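Local coordinates for peptide methionine sulfoxide reductase MsrA (Treponema denticola ATCC 35405, PDB 5FA9), which probably repairs oxidised proteins as a fused two-domain enzyme, reducing the S and R forms of methionine sulfoxide back to methionine, at residues E4-G9 / K130-A135; S80-K83 / G89-Y92; Q245-K250 / R256-S261; H270-G275 / G281-I286; A290-P295 / E300-G305. The protein carries 2 engineered substitutions. All blocks are in the same frame, centred on the assembly; numbering follows the deposited sequence.

Overall arrangement
Near the N terminus, strand 2-8 supplies the first half of contact 1, which closes only when the chain reaches 130-135. Contact 2 (80-83 with 89-92) is a short loop closure lying wholly within that span, and both belong to the MsrA part. The chain then crosses to the C-terminal half, where contacts 3, 4 and 5 follow in series, each closing a short loop, and none of the contacts cross. Contacts 3 and 4 are successive hairpins of one antiparallel sheet, touching along strands 256-261 and 267-272. Contact 5 ties strand 291-295, in a second sheet, to the turn after helix 296-299; Ile-286 packs on Leu-291 between contacts 4 and 5.

Contact 1: E4-G9 / K130-A135; sequences EIYLAG and KHFILA
Tyr-6 and Phe-132 are the closest pair of residues across these two segments, yet their CA atoms stand 9.1 Å apart and no backbone hydrogen bond joins strand 2-8 to strand 132-134. The gap is bridged by two aromatic side chains aimed at each other. Tyr-6 turns an edge toward the face of Phe-132 in an edge-to-face pair, with ring centroids 5.1 Å apart and planes at 63°. Its CE2 sits over the centre of the phenylalanine ring, 3.8 Å above the plane, while its CD2 comes within 3.8 Å of Phe-132 CD1. Phe-132 reaches across because its CG is anti to the backbone N (chi1 178°), which carries the ring toward strand 2-8, its face to the tyrosine edge. The far end of Tyr-6 is fixed as well: its OH donates to Glu-4 OE2 at 3.1 Å, meeting the carboxylate from above its plane. The other carboxylate oxygen, Glu-4 OE1, accepts from Ile-2 N of the second subunit, so the tyrosine end is tied, through Glu-4, to that subunit; Leu-134 packs on Asp-273 of the second subunit. Strands 51-59 and 25-33 lie between the two partners in sheet order. Contact between strands that are not neighbours in the sheet is consistent with strong curling of the mixed sheet that forms the core of the MsrA alpha/beta fold.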
# COMPACT_ATOMS: atom_id res chain seq x y z
N GLU B 4 1.37 5.64 -0.34
CA GLU B 4 2.41 6.07 0.59
C GLU B 4 2.96 7.45 0.24
O GLU B 4 3.11 7.80 -0.94
CB GLU B 4 3.54 5.04 0.63
CG GLU B 4 4.25 4.82 -0.69
CD GLU B 4 5.24 3.67 -0.63
OE1 GLU B 4 4.80 2.51 -0.47
OE2 GLU B 4 6.45 3.92 -0.74
N ILE B 5 3.23 8.24 1.27
CA ILE B 5 3.77 9.58 1.12
C ILE B 5 4.83 9.81 2.20
O ILE B 5 4.76 9.22 3.28
CB ILE B 5 2.65 10.65 1.21
CG1 ILE B 5 3.18 12.04 0.86
CG2 ILE B 5 1.99 10.63 2.58
CD1 ILE B 5 3.60 12.19 -0.59
N TYR B 6 5.82 10.65 1.90
CA TYR B 6 6.92 10.89 2.83
C TYR B 6 6.95 12.35 3.27
O TYR B 6 7.06 13.25 2.44
CB TYR B 6 8.25 10.48 2.20
CG TYR B 6 8.36 9.00 1.91
CD1 TYR B 6 7.73 8.43 0.81
CD2 TYR B 6 9.11 8.17 2.74
CE1 TYR B 6 7.83 7.08 0.55
CE2 TYR B 6 9.21 6.81 2.48
CZ TYR B 6 8.57 6.28 1.39
OH TYR B 6 8.68 4.93 1.13
N LEU B 7 6.87 12.58 4.58
CA LEU B 7 6.77 13.93 5.11
C LEU B 7 7.87 14.25 6.12
O LEU B 7 8.04 13.55 7.12
CB LEU B 7 5.40 14.13 5.77
CG LEU B 7 4.19 13.90 4.87
CD1 LEU B 7 2.90 14.07 5.66
CD2 LEU B 7 4.21 14.85 3.68
N ALA B 8 8.62 15.31 5.84
CA ALA B 8 9.64 15.80 6.76
C ALA B 8 9.18 17.09 7.41
O ALA B 8 9.06 18.12 6.75
CB ALA B 8 10.96 16.00 6.03
N GLY B 9 8.92 17.04 8.71
CA GLY B 9 8.44 18.20 9.44
C GLY B 9 9.10 18.38 10.79
O GLY B 9 8.42 18.57 11.80
N LYS B 130 14.47 10.10 -3.31
CA LYS B 130 15.52 9.42 -4.05
C LYS B 130 16.24 8.43 -3.13
O LYS B 130 16.72 7.39 -3.58
CB LYS B 130 16.49 10.43 -4.65
CG LYS B 130 16.95 10.03 -6.03
CD LYS B 130 15.78 10.19 -6.99
CE LYS B 130 15.95 9.38 -8.27
NZ LYS B 130 14.70 9.37 -9.09
N HIS B 131 16.29 8.75 -1.84
CA HIS B 131 16.75 7.81 -0.82
C HIS B 131 15.99 8.01 0.48
O HIS B 131 15.66 9.14 0.86
CB HIS B 131 18.25 7.97 -0.55
CG HIS B 131 19.12 7.56 -1.70
ND1 HIS B 131 18.72 6.65 -2.65
CD2 HIS B 131 20.39 7.92 -2.03
CE1 HIS B 131 19.69 6.48 -3.53
NE2 HIS B 131 20.71 7.23 -3.17
N PHE B 132 15.73 6.91 1.18
CA PHE B 132 15.11 6.95 2.50
C PHE B 132 15.73 5.89 3.40
O PHE B 132 15.46 4.70 3.24
CB PHE B 132 13.59 6.74 2.40
CG PHE B 132 12.89 6.73 3.72
CD1 PHE B 132 12.53 7.92 4.34
CD2 PHE B 132 12.57 5.54 4.35
CE1 PHE B 132 11.88 7.92 5.56
CE2 PHE B 132 11.92 5.53 5.57
CZ PHE B 132 11.57 6.72 6.17
N ILE B 133 16.55 6.32 4.35
CA ILE B 133 17.25 5.40 5.23
C ILE B 133 16.46 5.19 6.52
O ILE B 133 16.27 6.12 7.31
CB ILE B 133 18.66 5.91 5.57
CG1 ILE B 133 19.49 6.04 4.30
CG2 ILE B 133 19.34 4.98 6.57
CD1 ILE B 133 20.77 6.82 4.48
N LEU B 134 15.99 3.96 6.72
CA LEU B 134 15.19 3.61 7.89
C LEU B 134 15.97 3.82 9.19
O LEU B 134 17.09 3.33 9.33
CB LEU B 134 14.71 2.16 7.79
CG LEU B 134 13.62 1.72 8.76
CD1 LEU B 134 12.35 2.54 8.56
CD2 LEU B 134 13.33 0.23 8.60
N ALA B 135 15.37 4.55 10.12
CA ALA B 135 15.99 4.80 11.41
C ALA B 135 15.98 3.55 12.28
O ALA B 135 15.25 2.59 12.00
CB ALA B 135 15.30 5.95 12.13

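Contact 2: S80-K83 / G89-Y92; sequences SLNK and GRQY. With D1D ((4S,5S)-1,2-dithiane-4,5-diol), chain F.
Lys-83 and Tyr-92 grip one water between them: it accepts from Lys-83 N at 3.1 Å and lies within donating distance of both Tyr-92 O and Ser-80 O, though it has more acceptors around it than protons to give. This is the base of a small loop in the MsrA domain, carrying strands 83-84 and 87-88, and a direct backbone bond closes it, Gly-89 N to Asn-82 O at 2.7 Å and nearly straight (167°). Immediately afterward the chain makes a 3-10 turn, in which Tyr-92 N donates to Gly-89 O. The amide of Asn-82 crosses the aliphatic part of Arg-90, with OD1 3.6 Å from Arg-90 CD. The arginine chain bends at chi2 and chi3, and a second water links Asn-82 OD1 to Arg-90 NH2, lying at the edge of the guanidinium in its plane. Arg-90 NH1 has a stronger partner, a salt bridge to Asp-49. The 3-10 turn delivers Tyr-92 to the pocket of the bound dithiane diol, which is also hydrogen-bonded to Ser-11, the altered residue at the predicted active site. Tyr-92 OH and O3 of the diol share a hydrogen bond of 3.1 Å at the tyrosine ring edge.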
# COMPACT_ATOMS: atom_id res chain seq x y z
N SER B 80 9.40 28.64 7.59
CA SER B 80 10.67 28.56 8.30
C SER B 80 11.66 27.66 7.58
O SER B 80 11.34 26.53 7.22
CB SER B 80 10.44 28.05 9.73
OG SER B 80 11.67 27.69 10.34
N LEU B 81 12.87 28.17 7.38
CA LEU B 81 13.91 27.42 6.68
C LEU B 81 14.86 26.72 7.65
O LEU B 81 15.45 27.35 8.53
CB LEU B 81 14.71 28.35 5.77
CG LEU B 81 15.88 27.71 5.01
CD1 LEU B 81 15.40 26.53 4.17
CD2 LEU B 81 16.59 28.74 4.15
N ASN B 82 14.98 25.40 7.49
CA ASN B 82 15.91 24.58 8.26
C ASN B 82 15.74 24.70 9.77
O ASN B 82 16.71 24.59 10.52
CB ASN B 82 17.35 24.92 7.88
CG ASN B 82 17.64 24.67 6.41
OD1 ASN B 82 17.09 23.75 5.81
ND2 ASN B 82 18.51 25.49 5.83
N LYS B 83 14.51 24.93 10.22
CA LYS B 83 14.23 25.05 11.65
C LYS B 83 12.75 24.88 11.96
O LYS B 83 11.90 25.59 11.42
CB LYS B 83 14.72 26.40 12.18
CG LYS B 83 14.48 26.60 13.67
CD LYS B 83 15.12 27.89 14.17
CE LYS B 83 15.21 27.91 15.69
NZ LYS B 83 15.69 29.22 16.20
N GLY B 89 18.56 23.19 11.83
CA GLY B 89 19.49 22.43 11.03
C GLY B 89 18.87 21.91 9.74
O GLY B 89 17.66 21.96 9.57
N ARG B 90 19.72 21.43 8.84
CA ARG B 90 19.26 20.90 7.56
C ARG B 90 18.47 19.61 7.72
O ARG B 90 17.65 19.27 6.87
CB ARG B 90 20.45 20.66 6.62
CG ARG B 90 20.89 21.90 5.85
CD ARG B 90 20.01 22.11 4.63
NE ARG B 90 20.17 21.05 3.65
CZ ARG B 90 19.49 20.97 2.51
NH1 ARG B 90 19.71 19.96 1.68
NH2 ARG B 90 18.60 21.90 2.20
N GLN B 91 18.71 18.89 8.81
CA GLN B 91 18.00 17.65 9.07
C GLN B 91 16.56 17.92 9.53
O GLN B 91 15.76 16.99 9.65
CB GLN B 91 18.74 16.80 10.12
CG GLN B 91 18.83 17.44 11.49
CD GLN B 91 20.08 18.28 11.67
OE1 GLN B 91 20.47 19.03 10.78
NE2 GLN B 91 20.72 18.15 12.83
N TYR B 92 16.25 19.18 9.78
CA TYR B 92 14.91 19.56 10.22
C TYR B 92 14.17 20.39 9.17
O TYR B 92 13.13 20.98 9.47
CB TYR B 92 14.98 20.35 11.53
CG TYR B 92 15.69 19.62 12.65
CD1 TYR B 92 15.11 18.51 13.25
CD2 TYR B 92 16.92 20.05 13.11
CE1 TYR B 92 15.75 17.84 14.28
CE2 TYR B 92 17.57 19.39 14.14
CZ TYR B 92 16.98 18.29 14.72
OH TYR B 92 17.63 17.63 15.74
S1 D1D F . 18.02 11.95 16.00
C1 D1D F . 16.50 11.76 16.52
C2 D1D F . 15.66 13.13 16.40
O2 D1D F . 14.52 12.96 16.92
C3 D1D F . 16.44 14.44 17.19
O3 D1D F . 15.80 15.50 16.96
C4 D1D F . 17.97 14.63 16.70
S4 D1D F . 18.82 13.26 16.80
O HOH W 1 12.04 23.79 8.64
O HOH W 2 17.25 23.79 3.25

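Contact 3: Q245-K250 / R256-S261; sequences QYLEDK and RTEVVS
Gln-245 and Val-260 begin a ladder of six backbone hydrogen bonds that satisfies every N-H and C=O facing across the two strands. Gln-245 N donates to Val-260 O at 2.7 Å and receives Val-260 N in return; Leu-247 pairs likewise with Glu-258, and Asp-249 with Arg-256. At the non-hydrogen-bonded pairs between them, weaker CA-H...O contacts fill in, as from Tyr-246 CA to Glu-258 O at 3.5 Å. Strands 244-249 and 256-261 thus form an antiparallel beta hairpin, at one edge of the main sheet of the SelR (MsrB) domain. The polar side chains mostly find partners beyond it. Asp-249 and Arg-256 lie side by side, but their salt bridge is long, 3.7 Å from OD2 to NH2. Asp-249 OD1 is taken by Ser-251, and OD2 also receives a weak bond from His-270. A water accepts from Arg-256 NE at 3.0 Å and lies in donating reach of Asp-249 O, with more acceptors about it than protons. Glu-258 extends alongside Leu-247, its OE1 3.7 Å from Leu-247 CD1, while OE2 holds His-267. On the face of Tyr-246 and Thr-257, Thr-257 CG2 touches Tyr-246 CB at 3.8 Å, and the tyrosine OH is hydrogen-bonded to that of Tyr-284.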
# COMPACT_ATOMS: atom_id res chain seq x y z
N GLN B 245 -19.34 9.45 12.06
CA GLN B 245 -19.24 8.43 13.09
C GLN B 245 -20.08 7.23 12.67
O GLN B 245 -21.11 7.39 12.01
CB GLN B 245 -19.69 8.95 14.46
CG GLN B 245 -18.57 9.54 15.30
CD GLN B 245 -19.08 10.13 16.60
OE1 GLN B 245 -20.28 10.13 16.88
NE2 GLN B 245 -18.16 10.64 17.42
N TYR B 246 -19.65 6.03 13.05
CA TYR B 246 -20.32 4.82 12.59
C TYR B 246 -20.98 4.09 13.75
O TYR B 246 -20.42 3.98 14.84
CB TYR B 246 -19.33 3.90 11.88
CG TYR B 246 -18.57 4.57 10.76
CD1 TYR B 246 -17.36 5.22 11.00
CD2 TYR B 246 -19.06 4.55 9.46
CE1 TYR B 246 -16.67 5.83 9.98
CE2 TYR B 246 -18.36 5.17 8.43
CZ TYR B 246 -17.17 5.81 8.70
OH TYR B 246 -16.48 6.42 7.68
N LEU B 247 -22.19 3.59 13.51
CA LEU B 247 -22.94 2.88 14.54
C LEU B 247 -23.52 1.58 14.01
O LEU B 247 -24.08 1.53 12.92
CB LEU B 247 -24.07 3.76 15.08
CG LEU B 247 -23.66 5.02 15.86
CD1 LEU B 247 -24.89 5.83 16.24
CD2 LEU B 247 -22.85 4.65 17.09
N GLU B 248 -23.37 0.52 14.81
CA GLU B 248 -24.04 -0.74 14.57
C GLU B 248 -25.54 -0.53 14.48
O GLU B 248 -26.14 0.09 15.36
CB GLU B 248 -23.72 -1.74 15.69
CG GLU B 248 -22.41 -1.45 16.42
CD GLU B 248 -22.57 -0.42 17.52
OE1 GLU B 248 -23.69 0.10 17.69
OE2 GLU B 248 -21.57 -0.13 18.22
N ASP B 249 -26.16 -1.03 13.42
CA ASP B 249 -27.60 -0.86 13.24
C ASP B 249 -28.26 -2.13 12.71
O ASP B 249 -28.04 -2.52 11.56
CB ASP B 249 -27.88 0.31 12.30
CG ASP B 249 -29.37 0.53 12.07
OD1 ASP B 249 -30.11 0.60 13.07
OD2 ASP B 249 -29.79 0.64 10.90
N LYS B 250 -29.08 -2.76 13.55
CA LYS B 250 -29.78 -3.97 13.15
C LYS B 250 -31.26 -3.71 12.84
O LYS B 250 -32.09 -4.61 12.93
CB LYS B 250 -29.66 -5.06 14.22
CG LYS B 250 -28.25 -5.22 14.76
CD LYS B 250 -28.03 -6.62 15.31
CE LYS B 250 -26.81 -6.68 16.21
NZ LYS B 250 -26.63 -5.41 16.97
N ARG B 256 -26.60 -3.71 9.50
CA ARG B 256 -26.09 -2.59 8.72
C ARG B 256 -25.33 -1.61 9.61
O ARG B 256 -25.49 -1.61 10.83
CB ARG B 256 -27.23 -1.87 8.00
CG ARG B 256 -28.00 -2.72 7.01
CD ARG B 256 -29.05 -1.90 6.27
NE ARG B 256 -29.97 -1.25 7.20
CZ ARG B 256 -30.92 -0.39 6.83
NH1 ARG B 256 -31.08 -0.09 5.55
NH2 ARG B 256 -31.72 0.15 7.74
N THR B 257 -24.51 -0.77 8.98
CA THR B 257 -23.79 0.27 9.71
C THR B 257 -24.41 1.63 9.44
O THR B 257 -24.51 2.06 8.30
CB THR B 257 -22.30 0.30 9.33
OG1 THR B 257 -21.73 -1.00 9.52
CG2 THR B 257 -21.55 1.31 10.18
N GLU B 258 -24.82 2.31 10.51
CA GLU B 258 -25.45 3.62 10.39
C GLU B 258 -24.40 4.72 10.34
O GLU B 258 -23.44 4.72 11.11
CB GLU B 258 -26.41 3.86 11.56
CG GLU B 258 -27.04 5.24 11.57
CD GLU B 258 -27.82 5.52 12.84
OE1 GLU B 258 -27.54 4.86 13.86
OE2 GLU B 258 -28.70 6.40 12.82
N VAL B 259 -24.59 5.67 9.43
CA VAL B 259 -23.69 6.81 9.30
C VAL B 259 -24.30 8.05 9.94
O VAL B 259 -25.40 8.47 9.59
CB VAL B 259 -23.37 7.11 7.82
CG1 VAL B 259 -22.48 8.34 7.71
CG2 VAL B 259 -22.71 5.91 7.17
N VAL B 260 -23.57 8.64 10.89
CA VAL B 260 -24.04 9.83 11.59
C VAL B 260 -22.94 10.90 11.62
O VAL B 260 -21.76 10.58 11.65
CB VAL B 260 -24.49 9.52 13.03
CG1 VAL B 260 -25.70 8.59 13.03
CG2 VAL B 260 -23.35 8.92 13.84
N SER B 261 -23.36 12.16 11.61
CA SER B 261 -22.42 13.27 11.70
C SER B 261 -21.72 13.25 13.05
O SER B 261 -22.37 13.12 14.09
CB SER B 261 -23.13 14.61 11.50
OG SER B 261 -23.72 14.69 10.21
O HOH W 3 -30.01 -2.45 10.00

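Contact 4: H270-G275 / G281-I286; sequences HVFDDG and GLRYSI. Engineered in segment 281-286: Ser-285 (natural residue Cys).
Arg-283 meets two partners at once, Phe-272 and Asp-274. Its guanidinium lies almost parallel to the phenylalanine ring (planes 7° apart), with NH2 3.2 Å above the ring and displaced toward the rim. In its own plane, at the edge, NE donates to Asp-274 OD1 at 2.6 Å and 170°, the core of a salt bridge that NH2 supplements with weak bonds to both carboxylate oxygens. The bend at chi3 (64°) turns the guanidinium out of line with the extended start of the chain and across the phenylalanine. Ser-285, an engineered residue in place of the natural Cys, touches the edge of the same ring through CB, 3.8 Å from Phe-272 CE2. On the other face of the sheet, Val-271 CG2 sits over the centre of the Tyr-284 ring in a CH-pi contact, 3.8 Å from the centroid. Further out, paired backbone bonds join His-270 with Ser-285 and Phe-272 with Arg-283, and Gly-275 N reaches Gly-281 O at 3.0 Å. Arg-256 packs on Phe-272, Trp-232 touches Ser-285, and Asp-273 packs on Phe-132 of the second subunit. Strands 267-272 and 283-286 form an antiparallel hairpin within the SelR domain, a member of the beta-tent group.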
# COMPACT_ATOMS: atom_id res chain seq x y z
N HIS B 270 -26.59 5.10 5.63
CA HIS B 270 -25.85 3.88 5.91
C HIS B 270 -24.66 3.72 4.97
O HIS B 270 -24.65 4.26 3.87
CB HIS B 270 -26.76 2.65 5.79
CG HIS B 270 -28.01 2.75 6.61
ND1 HIS B 270 -29.12 3.46 6.21
CD2 HIS B 270 -28.32 2.22 7.82
CE1 HIS B 270 -30.06 3.37 7.13
NE2 HIS B 270 -29.60 2.62 8.12
N VAL B 271 -23.65 2.97 5.42
CA VAL B 271 -22.49 2.67 4.59
C VAL B 271 -22.42 1.18 4.29
O VAL B 271 -22.49 0.34 5.20
CB VAL B 271 -21.18 3.14 5.26
CG1 VAL B 271 -21.07 2.64 6.69
CG2 VAL B 271 -19.97 2.71 4.43
N PHE B 272 -22.31 0.84 3.01
CA PHE B 272 -22.26 -0.55 2.59
C PHE B 272 -20.90 -0.90 2.02
O PHE B 272 -20.06 -0.03 1.81
CB PHE B 272 -23.36 -0.83 1.57
CG PHE B 272 -24.74 -0.50 2.05
CD1 PHE B 272 -25.49 -1.43 2.76
CD2 PHE B 272 -25.30 0.74 1.81
CE1 PHE B 272 -26.76 -1.13 3.21
CE2 PHE B 272 -26.57 1.05 2.25
CZ PHE B 272 -27.30 0.11 2.96
N ASP B 273 -20.68 -2.19 1.76
CA ASP B 273 -19.39 -2.67 1.28
C ASP B 273 -19.44 -3.04 -0.19
O ASP B 273 -18.55 -3.73 -0.70
CB ASP B 273 -18.93 -3.87 2.12
CG ASP B 273 -17.44 -3.86 2.39
OD1 ASP B 273 -16.66 -3.65 1.43
OD2 ASP B 273 -17.05 -4.06 3.56
N ASP B 274 -20.49 -2.59 -0.88
CA ASP B 274 -20.67 -2.91 -2.30
C ASP B 274 -20.37 -1.72 -3.20
O ASP B 274 -20.92 -1.60 -4.29
CB ASP B 274 -22.09 -3.42 -2.55
CG ASP B 274 -23.15 -2.40 -2.19
OD1 ASP B 274 -22.82 -1.41 -1.50
OD2 ASP B 274 -24.32 -2.58 -2.59
N GLY B 275 -19.50 -0.83 -2.74
CA GLY B 275 -19.08 0.32 -3.54
C GLY B 275 -18.05 -0.07 -4.58
O GLY B 275 -17.59 -1.21 -4.61
N GLY B 281 -14.19 0.39 -2.37
CA GLY B 281 -15.25 -0.59 -2.22
C GLY B 281 -16.33 -0.18 -1.24
O GLY B 281 -17.18 -0.99 -0.87
N LEU B 282 -16.30 1.08 -0.81
CA LEU B 282 -17.29 1.59 0.14
C LEU B 282 -18.39 2.37 -0.57
O LEU B 282 -18.12 3.19 -1.45
CB LEU B 282 -16.62 2.47 1.19
CG LEU B 282 -15.56 1.82 2.08
CD1 LEU B 282 -14.75 2.87 2.81
CD2 LEU B 282 -16.22 0.86 3.06
N ARG B 283 -19.63 2.12 -0.17
CA ARG B 283 -20.76 2.89 -0.67
C ARG B 283 -21.48 3.60 0.47
O ARG B 283 -22.18 2.98 1.26
CB ARG B 283 -21.75 1.99 -1.42
CG ARG B 283 -23.03 2.70 -1.85
CD ARG B 283 -23.88 1.83 -2.76
NE ARG B 283 -24.37 0.63 -2.09
CZ ARG B 283 -25.61 0.48 -1.65
NH1 ARG B 283 -26.50 1.45 -1.81
NH2 ARG B 283 -25.97 -0.65 -1.05
N TYR B 284 -21.28 4.92 0.55
CA TYR B 284 -21.97 5.73 1.54
C TYR B 284 -23.32 6.18 0.99
O TYR B 284 -23.39 7.11 0.19
CB TYR B 284 -21.13 6.94 1.94
CG TYR B 284 -19.93 6.60 2.80
CD1 TYR B 284 -18.75 6.13 2.24
CD2 TYR B 284 -19.98 6.74 4.18
CE1 TYR B 284 -17.66 5.82 3.03
CE2 TYR B 284 -18.90 6.43 4.98
CZ TYR B 284 -17.73 5.97 4.39
OH TYR B 284 -16.65 5.67 5.18
N SER B 285 -24.39 5.52 1.44
CA SER B 285 -25.73 5.88 1.01
C SER B 285 -26.30 6.93 1.95
O SER B 285 -26.61 6.65 3.11
CB SER B 285 -26.63 4.64 0.97
OG SER B 285 -27.83 4.91 0.25
N ILE B 286 -26.44 8.15 1.44
CA ILE B 286 -26.83 9.29 2.28
C ILE B 286 -28.09 9.96 1.76
O ILE B 286 -28.22 10.21 0.56
CB ILE B 286 -25.70 10.33 2.35
CG1 ILE B 286 -24.38 9.67 2.75
CG2 ILE B 286 -26.05 11.45 3.32
CD1 ILE B 286 -24.40 9.03 4.12

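Contact 5: A290-P295 / E300-G305; sequences ALRFIP and EKEGYG
Arg-292 and Glu-302 supply the charged part of the contact, a salt bridge with NH2 of the arginine 3.0 Å from OE1 of the glutamate. Arg-292 runs straight from CG to NE, which carries its guanidinium out to the glutamate, and the guanidinium and carboxylate planes are 21° apart. No hydrogen bond spans the two segments, so attraction between charges is the polar link here. The backbone provides the second kind of interaction, and it lies within 300-305: a type I turn from Glu-300 to Gly-303, with a weak bond from Gly-303 N to Glu-300 O, is part of a Schellman motif that ends helix 296-299. Gly-303, at positive phi (93°), is its C-prime residue, and Tyr-304 N closes back to Met-299 O. This turn sets Glu-302 and Tyr-304 against strand 291-295, the edge strand of the small three-stranded sheet. Apolar packing joins Ile-294 to the tyrosine, which CD1 meets obliquely, 3.5 Å from Tyr-304 CE1. The same methyl lies alongside the carboxylate, 3.7 Å from Glu-302 OE1. Ile-294 CG1 also lies over the centre of one face of the Arg-292 guanidinium, 4.2 Å from that plane. The far end of the tyrosine, OH, is hydrogen-bonded to Gly-216 O.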
# COMPACT_ATOMS: atom_id res chain seq x y z
N ALA B 290 -30.60 15.33 4.20
CA ALA B 290 -29.66 15.58 5.28
C ALA B 290 -28.49 16.46 4.82
O ALA B 290 -27.65 16.85 5.63
CB ALA B 290 -29.14 14.27 5.85
N LEU B 291 -28.45 16.75 3.53
CA LEU B 291 -27.32 17.49 2.97
C LEU B 291 -27.71 18.84 2.37
O LEU B 291 -28.83 19.02 1.89
CB LEU B 291 -26.62 16.64 1.90
CG LEU B 291 -26.15 15.25 2.33
CD1 LEU B 291 -25.59 14.49 1.14
CD2 LEU B 291 -25.13 15.35 3.45
N ARG B 292 -26.77 19.78 2.41
CA ARG B 292 -26.90 21.05 1.71
C ARG B 292 -25.72 21.24 0.76
O ARG B 292 -24.58 21.30 1.20
CB ARG B 292 -26.97 22.21 2.71
CG ARG B 292 -27.06 23.58 2.06
CD ARG B 292 -27.20 24.67 3.11
NE ARG B 292 -26.61 25.94 2.68
CZ ARG B 292 -25.51 26.46 3.20
NH1 ARG B 292 -24.87 25.83 4.17
NH2 ARG B 292 -25.04 27.62 2.74
N PHE B 293 -26.01 21.33 -0.53
CA PHE B 293 -24.96 21.44 -1.53
C PHE B 293 -24.44 22.87 -1.67
O PHE B 293 -25.21 23.83 -1.75
CB PHE B 293 -25.44 20.94 -2.89
CG PHE B 293 -24.43 21.09 -3.99
CD1 PHE B 293 -23.34 20.23 -4.07
CD2 PHE B 293 -24.56 22.08 -4.95
CE1 PHE B 293 -22.40 20.37 -5.07
CE2 PHE B 293 -23.63 22.22 -5.96
CZ PHE B 293 -22.55 21.36 -6.02
N ILE B 294 -23.12 23.00 -1.70
CA ILE B 294 -22.47 24.30 -1.87
C ILE B 294 -21.52 24.27 -3.06
O ILE B 294 -20.48 23.61 -3.01
CB ILE B 294 -21.70 24.71 -0.60
CG1 ILE B 294 -22.62 24.69 0.61
CG2 ILE B 294 -21.05 26.08 -0.79
CD1 ILE B 294 -22.00 25.25 1.86
N PRO B 295 -21.88 24.98 -4.14
CA PRO B 295 -21.09 25.02 -5.38
C PRO B 295 -19.65 25.47 -5.13
O PRO B 295 -19.41 26.28 -4.25
CB PRO B 295 -21.84 26.04 -6.24
CG PRO B 295 -23.23 26.03 -5.72
CD PRO B 295 -23.10 25.79 -4.24
N GLU B 300 -15.72 29.59 -1.37
CA GLU B 300 -14.82 30.55 -0.74
C GLU B 300 -15.56 31.72 -0.09
O GLU B 300 -15.19 32.17 0.99
CB GLU B 300 -13.80 31.06 -1.76
CG GLU B 300 -12.57 31.70 -1.15
CD GLU B 300 -11.36 31.63 -2.07
OE1 GLU B 300 -11.54 31.28 -3.26
OE2 GLU B 300 -10.24 31.91 -1.61
N LYS B 301 -16.59 32.22 -0.76
CA LYS B 301 -17.36 33.35 -0.25
C LYS B 301 -18.22 32.98 0.95
O LYS B 301 -18.51 33.83 1.79
CB LYS B 301 -18.23 33.96 -1.36
CG LYS B 301 -17.81 35.37 -1.77
CD LYS B 301 -16.33 35.63 -1.57
CE LYS B 301 -15.88 36.89 -2.29
NZ LYS B 301 -14.43 37.18 -2.06
N GLU B 302 -18.63 31.72 1.03
CA GLU B 302 -19.46 31.27 2.15
C GLU B 302 -18.62 30.71 3.29
O GLU B 302 -19.15 30.13 4.24
CB GLU B 302 -20.47 30.22 1.68
CG GLU B 302 -21.52 30.76 0.72
CD GLU B 302 -22.53 29.71 0.31
OE1 GLU B 302 -22.81 28.81 1.12
OE2 GLU B 302 -23.05 29.79 -0.83
N GLY B 303 -17.30 30.88 3.20
CA GLY B 303 -16.41 30.54 4.29
C GLY B 303 -15.82 29.14 4.25
O GLY B 303 -15.22 28.69 5.22
N TYR B 304 -15.97 28.45 3.12
CA TYR B 304 -15.47 27.09 2.99
C TYR B 304 -14.22 27.02 2.12
O TYR B 304 -14.03 26.06 1.37
CB TYR B 304 -16.56 26.18 2.43
CG TYR B 304 -17.73 25.99 3.36
CD1 TYR B 304 -18.82 26.86 3.33
CD2 TYR B 304 -17.74 24.95 4.29
CE1 TYR B 304 -19.89 26.69 4.19
CE2 TYR B 304 -18.81 24.78 5.15
CZ TYR B 304 -19.88 25.65 5.10
OH TYR B 304 -20.95 25.49 5.95
N GLY B 305 -13.37 28.03 2.23
CA GLY B 305 -12.15 28.11 1.44
C GLY B 305 -11.15 27.01 1.74
O GLY B 305 -10.33 26.66 0.89